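Local coordinates for importin-95 (Chaetomium thermophilum, PDB 4XRI), which probably serves as an importin-beta nuclear transport receptor, a flexible HEAT-repeat protein that carries varied protein cargo into the nucleus and is thought to bind a small GTPase, at residues 341-346 with 389-394; 395-400 with 436-441; 422-427 with 460-465; 335-340 with 375-380; 245-250 with 284-289. The protein carries 2 engineered substitutions. All blocks are in the same frame, centred on the assembly; numbering follows the deposited sequence.

How the interactions relate
From the N-terminal side, interaction 5 comes first: it closes the loop from helix 243-260 to the start of helix 285-310 and touches none of the others. Interaction 4 then joins helix 324-340 to helix 374-384. Interaction 1 crosses it, since 341-346 lies between the two segments of interaction 4 and 389-394 lies beyond them; T341 and F380 pack where they meet. Interaction 2 opens directly after interaction 1 on the same helix, 390-402, and reaches helix 432-449, with D394 and S437 bridging the two. Interaction 3 crosses interaction 2 in turn, running from helix 409-425 to helix 455-472. Interactions 4, 2 and 3 each link every second helix along this part of the HEAT-repeat superhelix.

Interaction 1. Residues 341-346 with 389-394; sequences TKQDED and DWHFRD
T341 and H391 bring their CA atoms to 4.9 Å where the irregular loop 341-346, just after helix 324-340, runs past the first turn of helix 390-402. The main polar link is the amide of Q343, whose chain bends at chi2 (95°) to bring its end to the helix. Q343 NE2 spends one N-H on H391 O (2.8 Å), in the carbonyl plane and on a lone pair, and the other on D394 OD2 (2.9 Å), met on the anti side. Both bonds are nearly straight, at 166° and 162°, and both lie close to the amide plane, which fixes the rotation of the group. Q343 OE1 then falls at the edge of the imidazole, 3.0 Å from H391 CD2. T341 CG2 sits over one face of the F392 ring, 3.9 Å from the centroid, a CH-pi contact, while T341 OG1 is bonded to Q338 O. E345 OE1 comes to the edge of the W390 indole, 3.5 Å from W390 CZ2, its carboxylate almost perpendicular to the ring. D389 is the N-cap of the helix, its OD2 accepting from H391 N. The other oxygen of D394, OD1, is taken up outside this contact, by S437. With both N-H groups of one amide spent on the helix, one on its backbone and one on a carboxylate, Q343 joins loop to helix by directional bonds that hold the two in a defined position.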
# COMPACT_ATOMS: atom_id res chain seq x y z
N THR A 341 -8.97 12.55 -25.11
CA THR A 341 -9.53 12.14 -26.39
C THR A 341 -8.55 11.29 -27.20
O THR A 341 -8.83 10.93 -28.34
CB THR A 341 -9.94 13.35 -27.25
OG1 THR A 341 -8.76 14.01 -27.75
CG2 THR A 341 -10.76 14.34 -26.43
N LYS A 342 -7.41 10.96 -26.60
CA LYS A 342 -6.40 10.16 -27.29
C LYS A 342 -6.42 8.70 -26.85
O LYS A 342 -5.37 8.07 -26.73
CB LYS A 342 -5.00 10.75 -27.04
CG LYS A 342 -4.87 12.22 -27.38
CD LYS A 342 -5.23 12.50 -28.83
CE LYS A 342 -5.01 13.97 -29.17
NZ LYS A 342 -5.53 14.33 -30.52
N GLN A 343 -7.61 8.16 -26.60
CA GLN A 343 -7.74 6.78 -26.16
C GLN A 343 -7.27 5.81 -27.24
O GLN A 343 -7.46 6.06 -28.43
CB GLN A 343 -9.18 6.44 -25.77
CG GLN A 343 -9.86 7.44 -24.87
CD GLN A 343 -10.68 8.45 -25.64
OE1 GLN A 343 -10.28 8.90 -26.71
NE2 GLN A 343 -11.85 8.80 -25.11
N ASP A 344 -6.66 4.72 -26.81
CA ASP A 344 -6.37 3.61 -27.71
C ASP A 344 -7.26 2.44 -27.33
O ASP A 344 -7.04 1.78 -26.32
CB ASP A 344 -4.89 3.22 -27.64
CG ASP A 344 -4.47 2.32 -28.79
OD1 ASP A 344 -5.35 1.80 -29.50
OD2 ASP A 344 -3.25 2.13 -28.97
N GLU A 345 -8.27 2.20 -28.15
CA GLU A 345 -9.26 1.17 -27.87
C GLU A 345 -8.66 -0.23 -27.90
O GLU A 345 -9.15 -1.14 -27.23
CB GLU A 345 -10.42 1.25 -28.88
CG GLU A 345 -10.00 1.17 -30.34
CD GLU A 345 -9.43 2.48 -30.88
OE1 GLU A 345 -9.28 3.44 -30.08
OE2 GLU A 345 -9.13 2.55 -32.09
N ASP A 346 -7.58 -0.39 -28.65
CA ASP A 346 -6.91 -1.68 -28.77
C ASP A 346 -6.03 -2.00 -27.57
O ASP A 346 -5.92 -3.16 -27.16
CB ASP A 346 -6.06 -1.73 -30.05
CG ASP A 346 -6.90 -1.62 -31.31
OD1 ASP A 346 -8.03 -2.15 -31.31
OD2 ASP A 346 -6.42 -1.02 -32.29
N ASP A 389 -17.71 11.80 -32.59
CA ASP A 389 -16.57 10.95 -32.26
C ASP A 389 -16.70 10.46 -30.82
O ASP A 389 -16.79 11.25 -29.89
CB ASP A 389 -15.25 11.71 -32.45
CG ASP A 389 -14.03 10.80 -32.39
OD1 ASP A 389 -12.95 11.25 -32.81
OD2 ASP A 389 -14.16 9.65 -31.94
N TRP A 390 -16.70 9.14 -30.65
CA TRP A 390 -16.85 8.55 -29.32
C TRP A 390 -15.69 8.91 -28.40
O TRP A 390 -15.84 8.90 -27.18
CB TRP A 390 -16.98 7.02 -29.43
CG TRP A 390 -15.73 6.34 -29.88
CD1 TRP A 390 -15.40 6.01 -31.16
CD2 TRP A 390 -14.64 5.91 -29.06
NE1 TRP A 390 -14.17 5.40 -31.19
CE2 TRP A 390 -13.68 5.32 -29.91
CE3 TRP A 390 -14.38 5.96 -27.69
CZ2 TRP A 390 -12.49 4.79 -29.43
CZ3 TRP A 390 -13.19 5.43 -27.21
CH2 TRP A 390 -12.26 4.85 -28.09
N HIS A 391 -14.54 9.23 -28.99
CA HIS A 391 -13.38 9.68 -28.22
C HIS A 391 -13.73 10.87 -27.34
O HIS A 391 -13.32 10.94 -26.18
CB HIS A 391 -12.22 10.06 -29.15
CG HIS A 391 -11.64 8.91 -29.90
ND1 HIS A 391 -12.12 8.50 -31.13
CD2 HIS A 391 -10.60 8.09 -29.61
CE1 HIS A 391 -11.40 7.48 -31.56
NE2 HIS A 391 -10.48 7.20 -30.66
N PHE A 392 -14.50 11.80 -27.90
CA PHE A 392 -14.83 13.04 -27.22
C PHE A 392 -15.98 12.89 -26.24
O PHE A 392 -16.00 13.54 -25.20
CB PHE A 392 -15.15 14.12 -28.26
CG PHE A 392 -13.95 14.63 -29.00
CD1 PHE A 392 -13.37 15.85 -28.66
CD2 PHE A 392 -13.38 13.89 -30.02
CE1 PHE A 392 -12.26 16.32 -29.34
CE2 PHE A 392 -12.27 14.35 -30.70
CZ PHE A 392 -11.71 15.57 -30.36
N ARG A 393 -16.95 12.04 -26.58
CA ARG A 393 -18.03 11.73 -25.65
C ARG A 393 -17.48 11.01 -24.43
O ARG A 393 -17.81 11.35 -23.29
CB ARG A 393 -19.11 10.88 -26.32
CG ARG A 393 -19.83 11.57 -27.48
CD ARG A 393 -21.17 10.92 -27.77
NE ARG A 393 -21.05 9.49 -28.06
CZ ARG A 393 -20.70 8.99 -29.24
NH1 ARG A 393 -20.41 9.81 -30.24
NH2 ARG A 393 -20.62 7.68 -29.41
N ASP A 394 -16.63 10.02 -24.68
CA ASP A 394 -15.97 9.27 -23.62
C ASP A 394 -15.12 10.20 -22.76
O ASP A 394 -15.12 10.08 -21.54
CB ASP A 394 -15.10 8.16 -24.21
CG ASP A 394 -14.39 7.35 -23.14
OD1 ASP A 394 -15.01 6.43 -22.58
OD2 ASP A 394 -13.20 7.64 -22.87

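Interaction 2. Residues 395-400 with 436-441; sequences AAVSAF and DSTAYA
V397 turns toward S437 and T438 across two neighbouring helices of the HEAT-repeat superhelix, both within the HEAT-like repeat family region. Helices 395-400 and 436-441 run nearly parallel, 15° apart, and the small residues S398, S437 and A441 allow their axes to come within 8.5 Å. The two methyls of V397 divide the work. V397 CG2, placed between the backbone N and the carbonyl carbon, rests 3.7 Å from S437 CB, while V397 CG1 lies beside the backbone N and comes to T438 OG1 at 3.8 Å. The valine and threonine side chains meet at a slant. T438 chi1 of -64° puts OG1 beside its own backbone N, facing the valine, and sends CG2 away toward L423. That hydroxyl is bonded to V434 O, one turn earlier in its own helix, which lets it lie against a hydrocarbon with its polar need met. L423 of helix 409-425 packs on both V397 and T438 and covers one flank of the contact. At the other flank the two serines meet, S398 OG approaching S437 CB as closely as it approaches the hydroxyl. The serines form no hydrogen bond with each other: S398 OG is bonded to D394 O, so the residue that engages S437 through its carboxylate holds S398 through its backbone. One turn further along, the small side chain of A441 lets the helices stay close, A441 CB lying 3.5 Å from V397 O.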
# COMPACT_ATOMS: atom_id res chain seq x y z
N ALA A 395 -14.41 11.11 -23.41
CA ALA A 395 -13.58 12.08 -22.70
C ALA A 395 -14.44 12.97 -21.82
O ALA A 395 -14.08 13.30 -20.69
CB ALA A 395 -12.79 12.92 -23.68
N ALA A 396 -15.60 13.36 -22.35
CA ALA A 396 -16.50 14.27 -21.66
C ALA A 396 -17.04 13.68 -20.36
O ALA A 396 -16.98 14.32 -19.31
CB ALA A 396 -17.66 14.66 -22.57
N VAL A 397 -17.56 12.45 -20.43
CA VAL A 397 -18.09 11.79 -19.24
C VAL A 397 -16.97 11.46 -18.26
O VAL A 397 -17.16 11.57 -17.05
CB VAL A 397 -18.87 10.50 -19.60
CG1 VAL A 397 -20.12 10.85 -20.40
CG2 VAL A 397 -18.00 9.53 -20.38
N SER A 398 -15.81 11.08 -18.79
CA SER A 398 -14.65 10.77 -17.96
C SER A 398 -14.24 11.99 -17.14
O SER A 398 -14.05 11.90 -15.93
CB SER A 398 -13.47 10.30 -18.81
OG SER A 398 -13.74 9.05 -19.42
N ALA A 399 -14.12 13.12 -17.82
CA ALA A 399 -13.75 14.38 -17.19
C ALA A 399 -14.71 14.75 -16.07
O ALA A 399 -14.30 15.17 -15.00
CB ALA A 399 -13.68 15.49 -18.22
N PHE A 400 -16.00 14.59 -16.35
CA PHE A 400 -17.06 14.93 -15.40
C PHE A 400 -16.90 14.14 -14.11
O PHE A 400 -16.91 14.71 -13.01
CB PHE A 400 -18.43 14.65 -16.02
CG PHE A 400 -19.56 15.28 -15.26
CD1 PHE A 400 -20.52 14.50 -14.65
CD2 PHE A 400 -19.66 16.66 -15.17
CE1 PHE A 400 -21.58 15.09 -13.97
CE2 PHE A 400 -20.71 17.25 -14.49
CZ PHE A 400 -21.66 16.46 -13.88
N ASP A 436 -18.88 2.37 -20.30
CA ASP A 436 -18.03 2.00 -19.17
C ASP A 436 -17.60 3.24 -18.39
O ASP A 436 -17.65 3.26 -17.16
CB ASP A 436 -16.80 1.22 -19.64
CG ASP A 436 -15.97 0.70 -18.49
OD1 ASP A 436 -16.55 0.26 -17.48
OD2 ASP A 436 -14.72 0.74 -18.59
N SER A 437 -17.16 4.26 -19.12
CA SER A 437 -16.72 5.51 -18.52
C SER A 437 -17.89 6.23 -17.85
O SER A 437 -17.72 6.95 -16.88
CB SER A 437 -16.08 6.42 -19.57
OG SER A 437 -14.93 5.82 -20.13
N THR A 438 -19.09 6.02 -18.40
CA THR A 438 -20.29 6.62 -17.84
C THR A 438 -20.65 5.97 -16.51
O THR A 438 -20.95 6.66 -15.53
CB THR A 438 -21.48 6.49 -18.80
OG1 THR A 438 -21.21 7.23 -20.00
CG2 THR A 438 -22.74 7.02 -18.16
N ALA A 439 -20.61 4.64 -16.48
CA ALA A 439 -20.89 3.89 -15.26
C ALA A 439 -19.93 4.29 -14.14
O ALA A 439 -20.36 4.54 -13.01
CB ALA A 439 -20.79 2.40 -15.53
N TYR A 440 -18.65 4.36 -14.46
CA TYR A 440 -17.62 4.73 -13.50
C TYR A 440 -17.81 6.16 -13.00
O TYR A 440 -17.62 6.45 -11.82
CB TYR A 440 -16.23 4.58 -14.12
CG TYR A 440 -15.09 4.74 -13.13
CD1 TYR A 440 -14.67 3.67 -12.36
CD2 TYR A 440 -14.44 5.96 -12.98
CE1 TYR A 440 -13.63 3.80 -11.46
CE2 TYR A 440 -13.40 6.10 -12.08
CZ TYR A 440 -13.00 5.02 -11.33
OH TYR A 440 -11.96 5.16 -10.43
N ALA A 441 -18.18 7.05 -13.91
CA ALA A 441 -18.42 8.45 -13.58
C ALA A 441 -19.60 8.57 -12.62
O ALA A 441 -19.60 9.40 -11.72
CB ALA A 441 -18.67 9.27 -14.84

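Interaction 3. Residues 422-427 with 460-465; sequences PLIAMM and EPLIRS
I424 extends CD1 against the second turn of helix 455-472, 4.0 Å from L462 N and 4.1 Å from L462 CB, with P461 CB at the limit of contact. Its chi2 of 177° stretches the chain straight across to the other backbone. Further along, M427 bends at both chi2 and chi3 and lays its end along S465, M427 CE lying 3.3 Å from S465 O and M427 CG 3.9 Å from S465 OG. That hydroxyl, held between the backbone N and the carbonyl carbon (chi1 68°), turns back, S465 OG donating to L462 O at 2.7 Å. Replacing S465 by a leucine would probably crowd M427 CE and leave L462 O without its side-chain donor. The contact joins helix 409-425, within the HEAT-like repeat region, to helix 455-472; T438 packs against M427, and I487 of helix 477-490 against L462. No hydrogen bond spans the two segments, and the serine satisfies its hydroxyl within its own helix. The join is therefore van der Waals contact of I424 and M427 with the backbone and serine of the facing helix, with no directional bond across it.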
# COMPACT_ATOMS: atom_id res chain seq x y z
N PRO A 422 -28.73 13.60 -18.00
CA PRO A 422 -27.98 13.38 -19.24
C PRO A 422 -26.93 12.28 -19.11
O PRO A 422 -26.74 11.51 -20.05
CB PRO A 422 -27.31 14.74 -19.49
CG PRO A 422 -28.19 15.72 -18.80
CD PRO A 422 -28.66 15.02 -17.57
N LEU A 423 -26.27 12.21 -17.95
CA LEU A 423 -25.24 11.20 -17.74
C LEU A 423 -25.85 9.80 -17.70
O LEU A 423 -25.26 8.84 -18.19
CB LEU A 423 -24.47 11.47 -16.46
CG LEU A 423 -23.13 10.73 -16.36
CD1 LEU A 423 -22.21 11.19 -17.48
CD2 LEU A 423 -22.48 10.95 -15.02
N ILE A 424 -27.04 9.69 -17.10
CA ILE A 424 -27.74 8.41 -17.06
C ILE A 424 -28.12 7.97 -18.47
O ILE A 424 -28.05 6.79 -18.81
CB ILE A 424 -29.00 8.49 -16.18
CG1 ILE A 424 -28.61 8.64 -14.71
CG2 ILE A 424 -29.86 7.25 -16.35
CD1 ILE A 424 -29.79 8.79 -13.78
N ALA A 425 -28.50 8.94 -19.30
CA ALA A 425 -28.86 8.66 -20.68
C ALA A 425 -27.67 8.14 -21.47
O ALA A 425 -27.82 7.38 -22.43
CB ALA A 425 -29.43 9.91 -21.34
N MET A 426 -26.47 8.53 -21.05
CA MET A 426 -25.24 8.13 -21.71
C MET A 426 -24.98 6.63 -21.58
O MET A 426 -24.12 6.07 -22.27
CB MET A 426 -24.05 8.91 -21.15
CG MET A 426 -22.96 9.24 -22.16
SD MET A 426 -23.47 10.55 -23.29
CE MET A 426 -24.35 11.63 -22.16
N MET A 427 -25.73 5.98 -20.69
CA MET A 427 -25.60 4.54 -20.49
C MET A 427 -26.14 3.75 -21.68
O MET A 427 -25.90 2.55 -21.80
CB MET A 427 -26.34 4.12 -19.21
CG MET A 427 -25.71 4.65 -17.93
SD MET A 427 -24.21 3.76 -17.47
CE MET A 427 -24.91 2.22 -16.89
N GLU A 460 -33.97 5.30 -9.01
CA GLU A 460 -34.46 4.13 -9.73
C GLU A 460 -33.88 4.01 -11.14
O GLU A 460 -33.42 2.93 -11.52
CB GLU A 460 -35.99 4.14 -9.80
CG GLU A 460 -36.63 2.80 -10.17
CD GLU A 460 -36.61 2.52 -11.66
OE1 GLU A 460 -36.57 3.48 -12.46
OE2 GLU A 460 -36.62 1.33 -12.04
N PRO A 461 -33.89 5.10 -11.94
CA PRO A 461 -33.27 4.95 -13.27
C PRO A 461 -31.78 4.64 -13.18
O PRO A 461 -31.28 3.83 -13.96
CB PRO A 461 -33.50 6.31 -13.93
CG PRO A 461 -34.69 6.87 -13.23
CD PRO A 461 -34.54 6.42 -11.81
N LEU A 462 -31.09 5.29 -12.25
CA LEU A 462 -29.67 5.06 -12.03
C LEU A 462 -29.39 3.59 -11.77
O LEU A 462 -28.59 2.97 -12.46
CB LEU A 462 -29.16 5.91 -10.87
CG LEU A 462 -27.70 5.73 -10.47
CD1 LEU A 462 -26.78 5.98 -11.65
CD2 LEU A 462 -27.34 6.64 -9.31
N ILE A 463 -30.08 3.03 -10.78
CA ILE A 463 -29.93 1.62 -10.42
C ILE A 463 -30.28 0.72 -11.60
O ILE A 463 -29.58 -0.26 -11.87
CB ILE A 463 -30.81 1.26 -9.20
CG1 ILE A 463 -30.00 1.36 -7.91
CG2 ILE A 463 -31.37 -0.15 -9.32
CD1 ILE A 463 -29.97 2.74 -7.30
N ARG A 464 -31.35 1.06 -12.32
CA ARG A 464 -31.83 0.24 -13.42
C ARG A 464 -30.80 0.17 -14.55
O ARG A 464 -30.57 -0.89 -15.13
CB ARG A 464 -33.16 0.77 -13.95
CG ARG A 464 -33.94 -0.22 -14.79
CD ARG A 464 -35.34 0.29 -15.08
NE ARG A 464 -35.32 1.52 -15.86
CZ ARG A 464 -36.37 2.33 -16.01
NH1 ARG A 464 -36.26 3.43 -16.74
NH2 ARG A 464 -37.52 2.04 -15.43
N SER A 465 -30.19 1.31 -14.85
CA SER A 465 -29.19 1.40 -15.92
C SER A 465 -27.92 0.64 -15.56
O SER A 465 -27.32 -0.03 -16.40
CB SER A 465 -28.85 2.86 -16.22
OG SER A 465 -28.17 3.46 -15.13

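Interaction 4. Residues 335-340 with 375-380; sequences VLLQLL and PPVIQF
L337 is the first residue along helix 335-340 to meet helix 375-380, its CA 7.4 Å from that of F380. The two segments run 33° apart, with axes 10.7 Å from each other, so side chains have to fill the space between them. L337 does most of this. Its CB stands over the centre of the F380 ring, 3.7 Å from the centroid and 11° off the normal, a CH-pi contact. Beyond it L337 CD1 reaches past the ring to the other backbone, 3.6 Å from F380 CB and 3.7 Å from P376 O, and also grazes V377. The phenylalanine comes the opposite way: CG lies anti to the backbone N (chi1 179°), which sends the ring back alongside the leucine until F380 CZ stops 3.4 Å from L337 O. The two side chains thus run alongside each other head to tail, each ending near the partner's main chain. Next in sequence, Q338 brings only its backbone N near the ring. L340 follows, packing on A395 of helix 390-402, which also touches F380. An alanine in place of F380 would take away the ring under L337 CB and would probably leave a gap beside T341 and A395. Helix 354-369, between the two in sequence, packs on L337 through L362; two helices of like direction flanking a third are consistent with the stacked antiparallel helix pairs of a HEAT solenoid.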
# COMPACT_ATOMS: atom_id res chain seq x y z
N VAL A 335 -5.42 21.13 -21.74
CA VAL A 335 -4.54 20.20 -22.43
C VAL A 335 -4.80 18.76 -21.98
O VAL A 335 -4.83 17.84 -22.79
CB VAL A 335 -3.05 20.55 -22.20
CG1 VAL A 335 -2.15 19.46 -22.76
CG2 VAL A 335 -2.72 21.89 -22.84
N LEU A 336 -4.99 18.59 -20.67
CA LEU A 336 -5.31 17.29 -20.10
C LEU A 336 -6.59 16.72 -20.69
O LEU A 336 -6.66 15.55 -21.06
CB LEU A 336 -5.43 17.38 -18.58
CG LEU A 336 -4.12 17.51 -17.80
CD1 LEU A 336 -4.41 17.75 -16.33
CD2 LEU A 336 -3.28 16.26 -17.99
N LEU A 337 -7.61 17.57 -20.78
CA LEU A 337 -8.90 17.20 -21.35
C LEU A 337 -8.74 16.77 -22.81
O LEU A 337 -9.39 15.83 -23.26
CB LEU A 337 -9.88 18.36 -21.24
CG LEU A 337 -10.18 18.77 -19.79
CD1 LEU A 337 -10.91 20.10 -19.73
CD2 LEU A 337 -10.99 17.68 -19.11
N GLN A 338 -7.88 17.48 -23.53
CA GLN A 338 -7.59 17.17 -24.92
C GLN A 338 -6.93 15.79 -25.02
O GLN A 338 -7.19 15.03 -25.96
CB GLN A 338 -6.69 18.24 -25.53
CG GLN A 338 -6.85 18.41 -27.02
CD GLN A 338 -5.95 19.50 -27.58
OE1 GLN A 338 -4.97 19.90 -26.94
NE2 GLN A 338 -6.28 20.00 -28.77
N LEU A 339 -6.08 15.48 -24.05
CA LEU A 339 -5.37 14.20 -24.02
C LEU A 339 -6.30 13.04 -23.68
O LEU A 339 -6.00 11.89 -23.98
CB LEU A 339 -4.22 14.25 -23.02
CG LEU A 339 -3.02 15.11 -23.43
CD1 LEU A 339 -1.98 15.12 -22.32
CD2 LEU A 339 -2.42 14.60 -24.73
N LEU A 340 -7.43 13.35 -23.05
CA LEU A 340 -8.43 12.33 -22.75
C LEU A 340 -9.02 11.76 -24.04
O LEU A 340 -9.49 10.63 -24.06
CB LEU A 340 -9.55 12.90 -21.87
CG LEU A 340 -9.22 13.22 -20.41
CD1 LEU A 340 -10.49 13.53 -19.63
CD2 LEU A 340 -8.46 12.07 -19.76
N PRO A 375 -14.92 25.38 -14.09
CA PRO A 375 -15.31 26.02 -15.35
C PRO A 375 -14.64 25.47 -16.62
O PRO A 375 -15.34 25.30 -17.62
CB PRO A 375 -14.92 27.49 -15.13
CG PRO A 375 -14.97 27.67 -13.67
CD PRO A 375 -14.48 26.38 -13.09
N PRO A 376 -13.32 25.18 -16.61
CA PRO A 376 -12.78 24.64 -17.86
C PRO A 376 -13.26 23.22 -18.17
O PRO A 376 -13.37 22.86 -19.34
CB PRO A 376 -11.26 24.66 -17.63
CG PRO A 376 -11.10 24.64 -16.16
CD PRO A 376 -12.25 25.44 -15.63
N VAL A 377 -13.54 22.43 -17.14
CA VAL A 377 -14.01 21.06 -17.34
C VAL A 377 -15.46 21.06 -17.83
O VAL A 377 -15.80 20.34 -18.77
CB VAL A 377 -13.90 20.23 -16.05
CG1 VAL A 377 -14.56 18.87 -16.23
CG2 VAL A 377 -12.45 20.07 -15.65
N ILE A 378 -16.30 21.87 -17.20
CA ILE A 378 -17.70 21.96 -17.59
C ILE A 378 -17.85 22.48 -19.02
O ILE A 378 -18.70 22.02 -19.78
CB ILE A 378 -18.50 22.86 -16.61
CG1 ILE A 378 -18.64 22.15 -15.26
CG2 ILE A 378 -19.87 23.18 -17.16
CD1 ILE A 378 -19.18 20.74 -15.37
N GLN A 379 -17.00 23.43 -19.39
CA GLN A 379 -16.98 23.93 -20.76
C GLN A 379 -16.68 22.80 -21.73
O GLN A 379 -17.30 22.68 -22.79
CB GLN A 379 -15.94 25.05 -20.93
CG GLN A 379 -15.90 25.62 -22.33
CD GLN A 379 -14.77 26.62 -22.53
OE1 GLN A 379 -13.76 26.58 -21.83
NE2 GLN A 379 -14.95 27.52 -23.49
N PHE A 380 -15.72 21.95 -21.35
CA PHE A 380 -15.32 20.82 -22.18
C PHE A 380 -16.40 19.75 -22.27
O PHE A 380 -16.65 19.19 -23.33
CB PHE A 380 -14.03 20.21 -21.62
CG PHE A 380 -13.54 19.01 -22.39
CD1 PHE A 380 -12.73 19.17 -23.49
CD2 PHE A 380 -13.88 17.73 -21.99
CE1 PHE A 380 -12.27 18.07 -24.20
CE2 PHE A 380 -13.43 16.63 -22.69
CZ PHE A 380 -12.62 16.80 -23.79

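Interaction 5. Residues 245-250 with 284-289; sequences IQQGAF and DEDVAK
Q247 and V287 lie opposite each other with CA atoms 5.1 Å apart, where helix 245-250 runs beside the opening turn of helix 285-289. The axes are 9.1 Å from each other and only 12° from parallel. Q247 reaches out with its chain extended beyond CG (chi2 178°), Q247 CG passing V287 CG1 at 4.0 Å at about a right angle and Q247 CD resting 3.7 Å from D286 CB. The amide ends near D284, but Q247 NE2 and D284 OD1 stand 4.0 Å apart, too far for a bond. Instead S243 OG links the two, bonded to Q247 NE2 and to D284 OD2. Such near-parallel packing of every second helix, with helix 265-280 between them in the chain, is that of the HEAT superhelix, and here it coincides with a helix start: D284 is the N-cap of helix 285-310. D284 OD1 accepts from V287 N (3.2 Å) on the anti side and more weakly from D286 N, so the residue that caps the helix also faces the neighbouring one through S243. V287 supplies the apolar half of the contact. CG1 lies between Q247 CG and Q246 OE1, while V287 CG2 approaches F250 CE2 obliquely at 4.3 Å. Q246 NE2 is bonded to T238 O of the preceding helix, and F250 continues onto L290 and A291.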
# COMPACT_ATOMS: atom_id res chain seq x y z
N ILE A 245 16.80 13.08 -25.44
CA ILE A 245 17.32 14.12 -24.56
C ILE A 245 16.19 14.82 -23.82
O ILE A 245 16.29 15.07 -22.62
CB ILE A 245 18.14 15.16 -25.35
CG1 ILE A 245 19.29 14.48 -26.09
CG2 ILE A 245 18.66 16.25 -24.43
CD1 ILE A 245 20.21 15.45 -26.81
N GLN A 246 15.12 15.12 -24.55
CA GLN A 246 13.91 15.68 -23.96
C GLN A 246 13.39 14.81 -22.82
O GLN A 246 13.10 15.31 -21.73
CB GLN A 246 12.81 15.84 -25.02
CG GLN A 246 12.87 17.14 -25.81
CD GLN A 246 11.53 17.48 -26.45
OE1 GLN A 246 11.01 16.71 -27.26
NE2 GLN A 246 10.97 18.62 -26.07
N GLN A 247 13.28 13.52 -23.10
CA GLN A 247 12.79 12.55 -22.12
C GLN A 247 13.63 12.54 -20.85
O GLN A 247 13.10 12.57 -19.74
CB GLN A 247 12.76 11.14 -22.72
CG GLN A 247 11.76 10.97 -23.84
CD GLN A 247 11.80 9.59 -24.45
OE1 GLN A 247 11.82 8.58 -23.74
NE2 GLN A 247 11.84 9.52 -25.78
N GLY A 248 14.95 12.51 -21.02
CA GLY A 248 15.87 12.54 -19.90
C GLY A 248 15.72 13.82 -19.11
O GLY A 248 15.75 13.82 -17.88
N ALA A 249 15.54 14.93 -19.83
CA ALA A 249 15.38 16.24 -19.21
C ALA A 249 14.13 16.32 -18.35
O ALA A 249 14.18 16.80 -17.21
CB ALA A 249 15.35 17.32 -20.27
N PHE A 250 13.01 15.86 -18.89
CA PHE A 250 11.73 15.93 -18.18
C PHE A 250 11.69 14.99 -16.98
O PHE A 250 11.09 15.30 -15.95
CB PHE A 250 10.57 15.62 -19.12
CG PHE A 250 10.08 16.81 -19.87
CD1 PHE A 250 9.34 17.79 -19.23
CD2 PHE A 250 10.35 16.96 -21.22
CE1 PHE A 250 8.88 18.89 -19.91
CE2 PHE A 250 9.89 18.07 -21.91
CZ PHE A 250 9.15 19.03 -21.26
N ASP A 284 5.64 13.37 -29.50
CA ASP A 284 6.24 12.18 -28.92
C ASP A 284 5.51 11.81 -27.64
O ASP A 284 5.52 12.57 -26.67
CB ASP A 284 7.73 12.41 -28.65
CG ASP A 284 8.43 11.16 -28.15
OD1 ASP A 284 8.24 10.80 -26.97
OD2 ASP A 284 9.19 10.54 -28.92
N GLU A 285 4.88 10.64 -27.63
CA GLU A 285 4.05 10.24 -26.51
C GLU A 285 4.83 10.10 -25.21
O GLU A 285 4.30 10.34 -24.12
CB GLU A 285 3.33 8.92 -26.82
CG GLU A 285 2.41 8.45 -25.70
CD GLU A 285 1.36 7.45 -26.17
OE1 GLU A 285 1.31 7.18 -27.39
OE2 GLU A 285 0.60 6.95 -25.32
N ASP A 286 6.11 9.74 -25.31
CA ASP A 286 6.92 9.50 -24.12
C ASP A 286 7.26 10.79 -23.36
O ASP A 286 7.26 10.79 -22.13
CB ASP A 286 8.21 8.76 -24.49
CG ASP A 286 7.95 7.32 -24.91
OD1 ASP A 286 7.51 6.53 -24.05
OD2 ASP A 286 8.19 6.98 -26.08
N VAL A 287 7.56 11.87 -24.07
CA VAL A 287 7.85 13.13 -23.39
C VAL A 287 6.54 13.77 -22.94
O VAL A 287 6.50 14.49 -21.94
CB VAL A 287 8.66 14.12 -24.27
CG1 VAL A 287 9.13 13.45 -25.54
CG2 VAL A 287 7.86 15.38 -24.57
N ALA A 288 5.47 13.49 -23.68
CA ALA A 288 4.15 13.96 -23.31
C ALA A 288 3.75 13.34 -21.98
O ALA A 288 3.22 14.02 -21.10
CB ALA A 288 3.13 13.62 -24.39
N LYS A 289 4.01 12.04 -21.84
CA LYS A 289 3.77 11.32 -20.59
C LYS A 289 4.52 11.93 -19.42
O LYS A 289 3.97 12.09 -18.33
CB LYS A 289 4.17 9.85 -20.72
CG LYS A 289 3.21 8.97 -21.50
CD LYS A 289 3.69 7.53 -21.45
CE LYS A 289 2.89 6.64 -22.37
NZ LYS A 289 3.39 5.23 -22.30